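Local coordinates for protein nodulation fucosyltransferase NodZ (Bradyrhizobium sp., PDB 2HHC) that is a nodulation fucosyltransferase of the NodZ family, a glycosyltransferase of the GT-B fold class, at residues E4-C18 and T32-Y45. Residues are numbered along the deposited sequence; the frame is centred on the assembly and turned at random. Where two conformers were deposited one is given.
Sequences ERFVISRRRTGFGDC and TGRTLVIDWRGSCY
Asp39 is clasped between Arg10 and Arg41, which approach its OD2 from opposite faces of the carboxylate. Arg10 reaches it with NE (NE to OD2 2.7 Å), the oxygen lying in the guanidinium plane but the nitrogen standing well above the carboxylate; a bend at chi3 (77°) folds the arginine back alongside the aspartate. Arg41 grips side-on, NE to OD1 and NH2 to OD2, and its backbone N also donates to OD1 in an Asx turn, so the carboxylate's rotation is fixed by four bonds. NH1 of Arg41 is held by OD1 of Asn76, and NH1 of Arg10 forms a further salt bridge with Asp129. The two strands, 6-10 and 35-39, belong to a beta-alpha-beta unit with helix 15-32 and run parallel as neighbours in one sheet, with Val37 N bonded to Val7 O at 2.9 Å and Val37 O to Ser9 N. At the start of the strands Thr35 OG1 donates to the anti lone pair of Glu4 OE2 (2.6 Å). Nearby, the guanidinium of Arg5 lies over a face of that of Arg34, offset toward the rim, planes 39° apart; both bridge to Asp120, which probably offsets their like charges. Past the strand ends, Cys18 CB lies over one face of Trp40 and Ile38 CG2 over the opposite one, both toward the rim, while a water in its ring plane ties NE1 to Ser9 OG and Cys18 O. Phe15 meets the Trp40 ring obliquely, planes at 46°, and its ring runs nearly parallel to that of Tyr45 but slid aside, with CE2 of Phe15 3.4 Å from CE2 of Tyr45.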
ATOM      1  N   GLU A   4      18.358  -4.795  23.147  1.00 28.77           N
ATOM      2  CA  GLU A   4      17.551  -4.899  21.941  1.00 29.41           C
ATOM      3  C   GLU A   4      17.560  -3.566  21.245  1.00 28.42           C
ATOM      4  O   GLU A   4      17.489  -2.519  21.895  1.00 28.93           O
ATOM      5  CB  GLU A   4      16.118  -5.291  22.322  1.00 28.23           C
ATOM      6  CG  GLU A   4      15.278  -5.745  21.163  1.00 28.94           C
ATOM      7  CD  GLU A   4      13.958  -6.395  21.571  1.00 32.90           C
ATOM      8  OE1 GLU A   4      13.672  -6.543  22.776  1.00 33.04           O
ATOM      9  OE2 GLU A   4      13.168  -6.784  20.638  1.00 31.71           O
ATOM     10  N   ARG A   5      17.567  -3.575  19.900  1.00 28.21           N
ATOM     11  CA  ARG A   5      17.545  -2.407  19.050  1.00 28.78           C
ATOM     12  C   ARG A   5      16.396  -2.527  18.034  1.00 27.58           C
ATOM     13  O   ARG A   5      15.898  -3.642  17.786  1.00 29.28           O
ATOM     14  CB  ARG A   5      18.883  -2.284  18.353  0.60 28.42           C
ATOM     15  CG  ARG A   5      19.980  -1.858  19.356  0.60 28.32           C
ATOM     16  CD  ARG A   5      21.424  -2.037  18.882  0.60 30.36           C
ATOM     17  NE  ARG A   5      21.529  -2.199  17.455  0.60 38.98           N
ATOM     18  CZ  ARG A   5      22.111  -1.363  16.586  0.60 38.40           C
ATOM     19  NH1 ARG A   5      22.744  -0.210  16.933  0.60 33.30           N
ATOM     20  NH2 ARG A   5      22.084  -1.747  15.328  0.60 37.24           N
ATOM     21  N   PHE A   6      15.968  -1.408  17.501  1.00 29.14           N
ATOM     22  CA  PHE A   6      14.672  -1.330  16.836  1.00 28.41           C
ATOM     23  C   PHE A   6      14.675  -0.508  15.548  1.00 29.21           C
ATOM     24  O   PHE A   6      15.490   0.431  15.371  1.00 30.23           O
ATOM     25  CB  PHE A   6      13.612  -0.708  17.795  1.00 29.14           C
ATOM     26  CG  PHE A   6      13.444  -1.477  19.069  1.00 29.42           C
ATOM     27  CD1 PHE A   6      14.297  -1.268  20.144  1.00 28.71           C
ATOM     28  CD2 PHE A   6      12.421  -2.392  19.212  1.00 30.01           C
ATOM     29  CE1 PHE A   6      14.137  -1.941  21.323  1.00 29.51           C
ATOM     30  CE2 PHE A   6      12.251  -3.072  20.405  1.00 29.35           C
ATOM     31  CZ  PHE A   6      13.101  -2.832  21.477  1.00 32.28           C
ATOM     32  N   VAL A   7      13.720  -0.831  14.691  1.00 28.91           N
ATOM     33  CA  VAL A   7      13.282   0.032  13.574  1.00 29.60           C
ATOM     34  C   VAL A   7      11.786   0.197  13.715  1.00 30.06           C
ATOM     35  O   VAL A   7      11.090  -0.821  13.786  1.00 30.16           O
ATOM     36  CB  VAL A   7      13.604  -0.568  12.163  1.00 31.22           C
ATOM     37  CG1 VAL A   7      13.113   0.359  11.080  1.00 31.74           C
ATOM     38  CG2 VAL A   7      15.045  -0.848  11.986  1.00 32.27           C
ATOM     39  N   ILE A   8      11.297   1.427  13.804  1.00 30.46           N
ATOM     40  CA  ILE A   8       9.870   1.679  13.916  1.00 30.91           C
ATOM     41  C   ILE A   8       9.366   2.131  12.572  1.00 31.00           C
ATOM     42  O   ILE A   8       9.843   3.127  11.994  1.00 31.44           O
ATOM     43  CB  ILE A   8       9.575   2.728  14.984  1.00 30.86           C
ATOM     44  CG1 ILE A   8      10.209   2.330  16.350  1.00 32.09           C
ATOM     45  CG2 ILE A   8       8.095   2.911  15.094  1.00 32.54           C
ATOM     46  CD1 ILE A   8       9.986   3.348  17.437  1.00 32.58           C
ATOM     47  N   SER A   9       8.378   1.449  12.023  1.00 30.56           N
ATOM     48  CA  SER A   9       7.713   1.802  10.797  1.00 30.80           C
ATOM     49  C   SER A   9       6.416   2.521  11.104  1.00 30.79           C
ATOM     50  O   SER A   9       5.433   1.888  11.525  1.00 31.19           O
ATOM     51  CB  SER A   9       7.452   0.551   9.960  1.00 30.67           C
ATOM     52  OG  SER A   9       6.900   0.935   8.701  1.00 31.93           O
ATOM     53  N   ARG A  10       6.401   3.845  10.889  1.00 31.35           N
ATOM     54  CA  ARG A  10       5.254   4.687  11.132  1.00 31.21           C
ATOM     55  C   ARG A  10       4.691   5.119   9.779  1.00 32.12           C
ATOM     56  O   ARG A  10       5.413   5.748   8.979  1.00 32.89           O
ATOM     57  CB  ARG A  10       5.682   5.933  11.899  0.50 31.62           C
ATOM     58  CG  ARG A  10       6.604   5.651  13.065  0.50 29.27           C
ATOM     59  CD  ARG A  10       6.516   6.819  14.080  0.50 31.44           C
ATOM     60  NE  ARG A  10       5.287   6.688  14.857  0.50 27.55           N
ATOM     61  CZ  ARG A  10       4.330   7.606  14.906  0.50 28.53           C
ATOM     62  NH1 ARG A  10       4.456   8.766  14.270  0.50 30.79           N
ATOM     63  NH2 ARG A  10       3.207   7.360  15.566  0.50 28.25           N
ATOM     64  N   ARG A  11       3.408   4.890   9.538  1.00 32.62           N
ATOM     65  CA  ARG A  11       2.770   5.372   8.318  1.00 31.69           C
ATOM     66  C   ARG A  11       1.276   5.344   8.570  1.00 32.05           C
ATOM     67  O   ARG A  11       0.788   4.467   9.271  1.00 32.50           O
ATOM     68  CB  ARG A  11       3.164   4.555   7.094  1.00 32.13           C
ATOM     69  CG  ARG A  11       3.104   5.295   5.798  1.00 33.08           C
ATOM     70  CD  ARG A  11       4.346   6.166   5.561  1.00 32.17           C
ATOM     71  NE  ARG A  11       4.174   6.981   4.373  1.00 32.47           N
ATOM     72  CZ  ARG A  11       4.190   8.300   4.323  1.00 33.98           C
ATOM     73  NH1 ARG A  11       4.595   9.031   5.342  1.00 34.14           N
ATOM     74  NH2 ARG A  11       3.921   8.902   3.202  1.00 35.01           N
ATOM     75  N   ARG A  12       0.594   6.335   8.040  1.00 31.69           N
ATOM     76  CA  ARG A  12      -0.794   6.649   8.363  1.00 31.69           C
ATOM     77  C   ARG A  12      -1.650   6.961   7.146  1.00 31.20           C
ATOM     78  O   ARG A  12      -2.748   7.521   7.253  1.00 32.45           O
ATOM     79  CB  ARG A  12      -0.846   7.850   9.340  1.00 31.35           C
ATOM     80  CG  ARG A  12      -0.155   7.575  10.637  1.00 31.78           C
ATOM     81  CD  ARG A  12       0.035   8.751  11.529  1.00 31.27           C
ATOM     82  NE  ARG A  12       0.899   9.747  10.911  1.00 31.30           N
ATOM     83  CZ  ARG A  12       2.233   9.638  10.795  1.00 31.02           C
ATOM     84  NH1 ARG A  12       2.924   8.654  11.281  1.00 31.50           N
ATOM     85  NH2 ARG A  12       2.851  10.642  10.203  1.00 34.27           N
ATOM     86  N   THR A  13      -1.115   6.651   5.970  1.00 33.14           N
ATOM     87  CA  THR A  13      -1.750   7.010   4.730  1.00 32.76           C
ATOM     88  C   THR A  13      -2.424   5.789   4.104  1.00 32.87           C
ATOM     89  O   THR A  13      -2.833   4.859   4.815  1.00 33.77           O
ATOM     90  CB  THR A  13      -0.692   7.597   3.806  1.00 33.82           C
ATOM     91  OG1 THR A  13       0.400   6.673   3.676  1.00 34.44           O
ATOM     92  CG2 THR A  13      -0.159   8.916   4.312  1.00 36.75           C
ATOM     93  N   GLY A  14      -2.552   5.724   2.796  1.00 31.32           N
ATOM     94  CA  GLY A  14      -3.197   4.558   2.229  1.00 32.74           C
ATOM     95  C   GLY A  14      -2.383   3.321   2.399  1.00 32.06           C
ATOM     96  O   GLY A  14      -1.158   3.363   2.615  1.00 32.71           O
ATOM     97  N   PHE A  15      -3.017   2.155   2.350  1.00 31.68           N
ATOM     98  CA  PHE A  15      -2.327   0.930   2.669  1.00 31.14           C
ATOM     99  C   PHE A  15      -1.173   0.600   1.690  1.00 30.64           C
ATOM    100  O   PHE A  15      -0.209  -0.039   2.106  1.00 31.15           O
ATOM    101  CB  PHE A  15      -3.282  -0.243   2.728  1.00 32.24           C
ATOM    102  CG  PHE A  15      -4.200  -0.227   3.934  1.00 30.89           C
ATOM    103  CD1 PHE A  15      -3.740  -0.318   5.229  1.00 33.31           C
ATOM    104  CD2 PHE A  15      -5.539  -0.080   3.734  1.00 30.58           C
ATOM    105  CE1 PHE A  15      -4.635  -0.276   6.280  1.00 34.07           C
ATOM    106  CE2 PHE A  15      -6.414  -0.051   4.796  1.00 30.52           C
ATOM    107  CZ  PHE A  15      -5.962  -0.170   6.038  1.00 31.55           C
ATOM    108  N   GLY A  16      -1.278   1.007   0.436  1.00 30.81           N
ATOM    109  CA  GLY A  16      -0.153   0.729  -0.487  1.00 31.48           C
ATOM    110  C   GLY A  16       1.130   1.350  -0.005  1.00 30.78           C
ATOM    111  O   GLY A  16       2.179   0.711   0.018  1.00 31.84           O
ATOM    112  N   ASP A  17       1.039   2.600   0.371  1.00 30.44           N
ATOM    113  CA  ASP A  17       2.194   3.343   0.917  1.00 30.45           C
ATOM    114  C   ASP A  17       2.634   2.722   2.220  1.00 30.07           C
ATOM    115  O   ASP A  17       3.805   2.478   2.469  1.00 30.40           O
ATOM    116  CB  ASP A  17       1.759   4.810   1.014  1.00 29.84           C
ATOM    117  CG  ASP A  17       2.829   5.768   1.506  1.00 32.64           C
ATOM    118  OD1 ASP A  17       3.951   5.372   1.931  1.00 32.62           O
ATOM    119  OD2 ASP A  17       2.465   6.963   1.541  1.00 35.49           O
ATOM    120  N   CYS A  18       1.694   2.489   3.115  1.00 30.80           N
ATOM    121  CA  CYS A  18       2.048   1.885   4.405  1.00 30.80           C
ATOM    122  C   CYS A  18       2.819   0.582   4.224  1.00 30.33           C
ATOM    123  O   CYS A  18       3.817   0.346   4.894  1.00 30.92           O
ATOM    124  CB  CYS A  18       0.803   1.620   5.249  1.00 31.35           C
ATOM    125  SG  CYS A  18      -0.105   3.071   5.833  1.00 33.64           S
ATOM    126  N   THR A  32      20.338  -5.289   9.808  1.00 31.16           N
ATOM    127  CA  THR A  32      21.070  -4.805  10.970  1.00 31.02           C
ATOM    128  C   THR A  32      20.760  -5.480  12.314  1.00 31.59           C
ATOM    129  O   THR A  32      21.263  -5.033  13.352  1.00 32.37           O
ATOM    130  CB  THR A  32      20.980  -3.284  11.145  1.00 30.72           C
ATOM    131  OG1 THR A  32      19.623  -2.911  11.367  1.00 31.39           O
ATOM    132  CG2 THR A  32      21.523  -2.524   9.923  1.00 32.17           C
ATOM    133  N   GLY A  33      19.929  -6.521  12.308  1.00 30.77           N
ATOM    134  CA  GLY A  33      19.643  -7.281  13.516  1.00 30.78           C
ATOM    135  C   GLY A  33      18.803  -6.508  14.497  1.00 31.27           C
ATOM    136  O   GLY A  33      19.055  -6.554  15.705  1.00 32.26           O
ATOM    137  N   ARG A  34      17.786  -5.834  13.986  1.00 29.57           N
ATOM    138  CA  ARG A  34      16.875  -5.057  14.830  1.00 29.30           C
ATOM    139  C   ARG A  34      15.486  -5.666  14.838  1.00 30.17           C
ATOM    140  O   ARG A  34      15.056  -6.321  13.872  1.00 30.59           O
ATOM    141  CB  ARG A  34      16.807  -3.607  14.337  1.00 29.13           C
ATOM    142  CG  ARG A  34      18.121  -2.841  14.417  1.00 28.71           C
ATOM    143  CD  ARG A  34      18.013  -1.526  13.655  1.00 29.42           C
ATOM    144  NE  ARG A  34      19.291  -0.816  13.639  1.00 30.10           N
ATOM    145  CZ  ARG A  34      19.658   0.129  14.502  1.00 29.98           C
ATOM    146  NH1 ARG A  34      18.881   0.488  15.519  1.00 29.74           N
ATOM    147  NH2 ARG A  34      20.831   0.719  14.359  1.00 32.31           N
ATOM    148  N   THR A  35      14.729  -5.314  15.874  1.00 29.48           N
ATOM    149  CA  THR A  35      13.336  -5.677  15.974  1.00 29.48           C
ATOM    150  C   THR A  35      12.529  -4.644  15.204  1.00 30.17           C
ATOM    151  O   THR A  35      12.742  -3.452  15.333  1.00 31.60           O
ATOM    152  CB  THR A  35      12.923  -5.742  17.444  1.00 30.23           C
ATOM    153  OG1 THR A  35      13.582  -6.849  18.031  1.00 29.99           O
ATOM    154  CG2 THR A  35      11.389  -5.886  17.661  1.00 29.65           C
ATOM    155  N   LEU A  36      11.536  -5.103  14.427  1.00 29.69           N
ATOM    156  CA  LEU A  36      10.622  -4.238  13.679  1.00 29.86           C
ATOM    157  C   LEU A  36       9.339  -3.964  14.423  1.00 29.61           C
ATOM    158  O   LEU A  36       8.691  -4.869  14.934  1.00 30.22           O
ATOM    159  CB  LEU A  36      10.265  -4.876  12.348  1.00 31.07           C
ATOM    160  CG  LEU A  36       9.327  -4.132  11.432  1.00 29.64           C
ATOM    161  CD1 LEU A  36       9.986  -2.841  10.878  1.00 30.70           C
ATOM    162  CD2 LEU A  36       8.965  -5.031  10.273  1.00 31.75           C
ATOM    163  N   VAL A  37       9.040  -2.689  14.579  1.00 30.68           N
ATOM    164  CA  VAL A  37       7.831  -2.249  15.237  1.00 30.27           C
ATOM    165  C   VAL A  37       6.926  -1.623  14.160  1.00 30.53           C
ATOM    166  O   VAL A  37       7.327  -0.715  13.404  1.00 31.54           O
ATOM    167  CB  VAL A  37       8.159  -1.149  16.262  1.00 30.44           C
ATOM    168  CG1 VAL A  37       6.903  -0.674  16.944  1.00 33.17           C
ATOM    169  CG2 VAL A  37       9.188  -1.611  17.280  1.00 31.56           C
ATOM    170  N   ILE A  38       5.705  -2.132  14.023  1.00 30.15           N
ATOM    171  CA  ILE A  38       4.719  -1.621  13.067  1.00 29.86           C
ATOM    172  C   ILE A  38       3.828  -0.665  13.858  1.00 29.75           C
ATOM    173  O   ILE A  38       3.088  -1.099  14.741  1.00 30.87           O
ATOM    174  CB  ILE A  38       3.906  -2.735  12.421  1.00 29.71           C
ATOM    175  CG1 ILE A  38       4.812  -3.840  11.860  1.00 31.56           C
ATOM    176  CG2 ILE A  38       2.993  -2.114  11.345  1.00 30.97           C
ATOM    177  CD1 ILE A  38       4.083  -4.983  11.148  1.00 31.52           C
ATOM    178  N   ASP A  39       3.976   0.616  13.585  1.00 30.50           N
ATOM    179  CA  ASP A  39       3.297   1.677  14.372  1.00 30.81           C
ATOM    180  C   ASP A  39       2.353   2.461  13.478  1.00 30.23           C
ATOM    181  O   ASP A  39       2.734   3.434  12.788  1.00 30.84           O
ATOM    182  CB  ASP A  39       4.301   2.594  15.027  1.00 30.43           C
ATOM    183  CG  ASP A  39       3.643   3.662  15.848  1.00 32.00           C
ATOM    184  OD1 ASP A  39       2.402   3.686  16.006  1.00 31.06           O
ATOM    185  OD2 ASP A  39       4.426   4.536  16.335  1.00 32.69           O
ATOM    186  N   TRP A  40       1.124   1.970  13.383  1.00 30.35           N
ATOM    187  CA  TRP A  40       0.087   2.593  12.585  1.00 30.26           C
ATOM    188  C   TRP A  40      -0.902   3.389  13.443  1.00 29.79           C
ATOM    189  O   TRP A  40      -2.053   3.597  13.090  1.00 30.51           O
ATOM    190  CB  TRP A  40      -0.641   1.589  11.727  1.00 30.61           C
ATOM    191  CG  TRP A  40       0.191   1.013  10.611  1.00 30.58           C
ATOM    192  CD1 TRP A  40       1.511   1.238  10.325  1.00 31.71           C
ATOM    193  CD2 TRP A  40      -0.264   0.012   9.661  1.00 30.99           C
ATOM    194  NE1 TRP A  40       1.882   0.509   9.221  1.00 30.25           N
ATOM    195  CE2 TRP A  40       0.793  -0.231   8.787  1.00 30.16           C
ATOM    196  CE3 TRP A  40      -1.491  -0.588   9.426  1.00 31.61           C
ATOM    197  CZ2 TRP A  40       0.685  -1.148   7.738  1.00 31.21           C
ATOM    198  CZ3 TRP A  40      -1.622  -1.446   8.395  1.00 32.26           C
ATOM    199  CH2 TRP A  40      -0.527  -1.717   7.547  1.00 31.63           C
ATOM    200  N   ARG A  41      -0.440   3.906  14.588  1.00 29.86           N
ATOM    201  CA  ARG A  41      -1.211   4.905  15.347  1.00 30.06           C
ATOM    202  C   ARG A  41      -1.450   6.120  14.498  1.00 30.40           C
ATOM    203  O   ARG A  41      -0.546   6.583  13.813  1.00 30.77           O
ATOM    204  CB  ARG A  41      -0.461   5.317  16.625  1.00 29.95           C
ATOM    205  CG  ARG A  41      -0.462   4.209  17.688  1.00 30.52           C
ATOM    206  CD  ARG A  41       0.332   4.544  18.953  1.00 29.73           C
ATOM    207  NE  ARG A  41       1.722   4.686  18.614  1.00 30.22           N
ATOM    208  CZ  ARG A  41       2.653   5.094  19.463  1.00 30.44           C
ATOM    209  NH1 ARG A  41       2.308   5.297  20.722  1.00 31.50           N
ATOM    210  NH2 ARG A  41       3.913   5.276  19.053  1.00 31.35           N
ATOM    211  N   GLY A  42      -2.668   6.607  14.530  1.00 30.50           N
ATOM    212  CA  GLY A  42      -3.046   7.820  13.754  1.00 30.12           C
ATOM    213  C   GLY A  42      -3.378   7.579  12.283  1.00 30.39           C
ATOM    214  O   GLY A  42      -3.537   8.540  11.501  1.00 31.65           O
ATOM    215  N   SER A  43      -3.567   6.305  11.921  1.00 31.37           N
ATOM    216  CA  SER A  43      -4.052   5.937  10.592  1.00 31.28           C
ATOM    217  C   SER A  43      -5.282   6.742  10.190  1.00 31.58           C
ATOM    218  O   SER A  43      -6.185   7.021  10.981  1.00 31.25           O
ATOM    219  CB  SER A  43      -4.448   4.459  10.592  1.00 31.70           C
ATOM    220  OG  SER A  43      -5.126   4.086   9.405  1.00 33.48           O
ATOM    221  N   CYS A  44      -5.334   7.086   8.903  1.00 32.79           N
ATOM    222  CA  CYS A  44      -6.511   7.727   8.312  1.00 33.43           C
ATOM    223  C   CYS A  44      -7.790   6.917   8.456  1.00 33.51           C
ATOM    224  O   CYS A  44      -8.889   7.447   8.314  1.00 34.34           O
ATOM    225  CB  CYS A  44      -6.277   8.091   6.821  1.00 34.64           C
ATOM    226  SG  CYS A  44      -5.871   6.713   5.780  1.00 36.15           S
ATOM    227  N   TYR A  45      -7.649   5.623   8.731  1.00 33.53           N
ATOM    228  CA  TYR A  45      -8.824   4.767   8.815  1.00 34.29           C
ATOM    229  C   TYR A  45      -9.312   4.533  10.240  1.00 35.10           C
ATOM    230  O   TYR A  45     -10.371   3.947  10.439  1.00 37.02           O
ATOM    231  CB  TYR A  45      -8.585   3.440   8.180  0.70 33.55           C
ATOM    232  CG  TYR A  45      -8.320   3.561   6.724  0.70 33.35           C
ATOM    233  CD1 TYR A  45      -9.280   4.055   5.858  0.70 32.74           C
ATOM    234  CD2 TYR A  45      -7.092   3.226   6.226  0.70 31.90           C
ATOM    235  CE1 TYR A  45      -9.016   4.188   4.490  0.70 32.86           C
ATOM    236  CE2 TYR A  45      -6.812   3.371   4.882  0.70 36.83           C
ATOM    237  CZ  TYR A  45      -7.760   3.806   4.034  0.70 34.75           C
ATOM    238  OH  TYR A  45      -7.449   3.921   2.706  0.70 37.95           O
TER
HETATM  239  O   HOH W   1      18.243  -6.120  18.400  1.00 26.41           O
HETATM  240  O   HOH W   2       4.276   1.050   7.703  1.00 21.42           O
HETATM  241  O   HOH W   3       0.756   8.600  15.430  1.00 25.85           O
HETATM  242  O   HOH W   4       2.019   6.162  12.753  1.00 21.37           O
HETATM  243  O   HOH W   5      -3.252   4.322   7.458  1.00 27.29           O
HETATM  244  O   HOH W   6      -5.643   2.387   1.207  0.70 27.57           O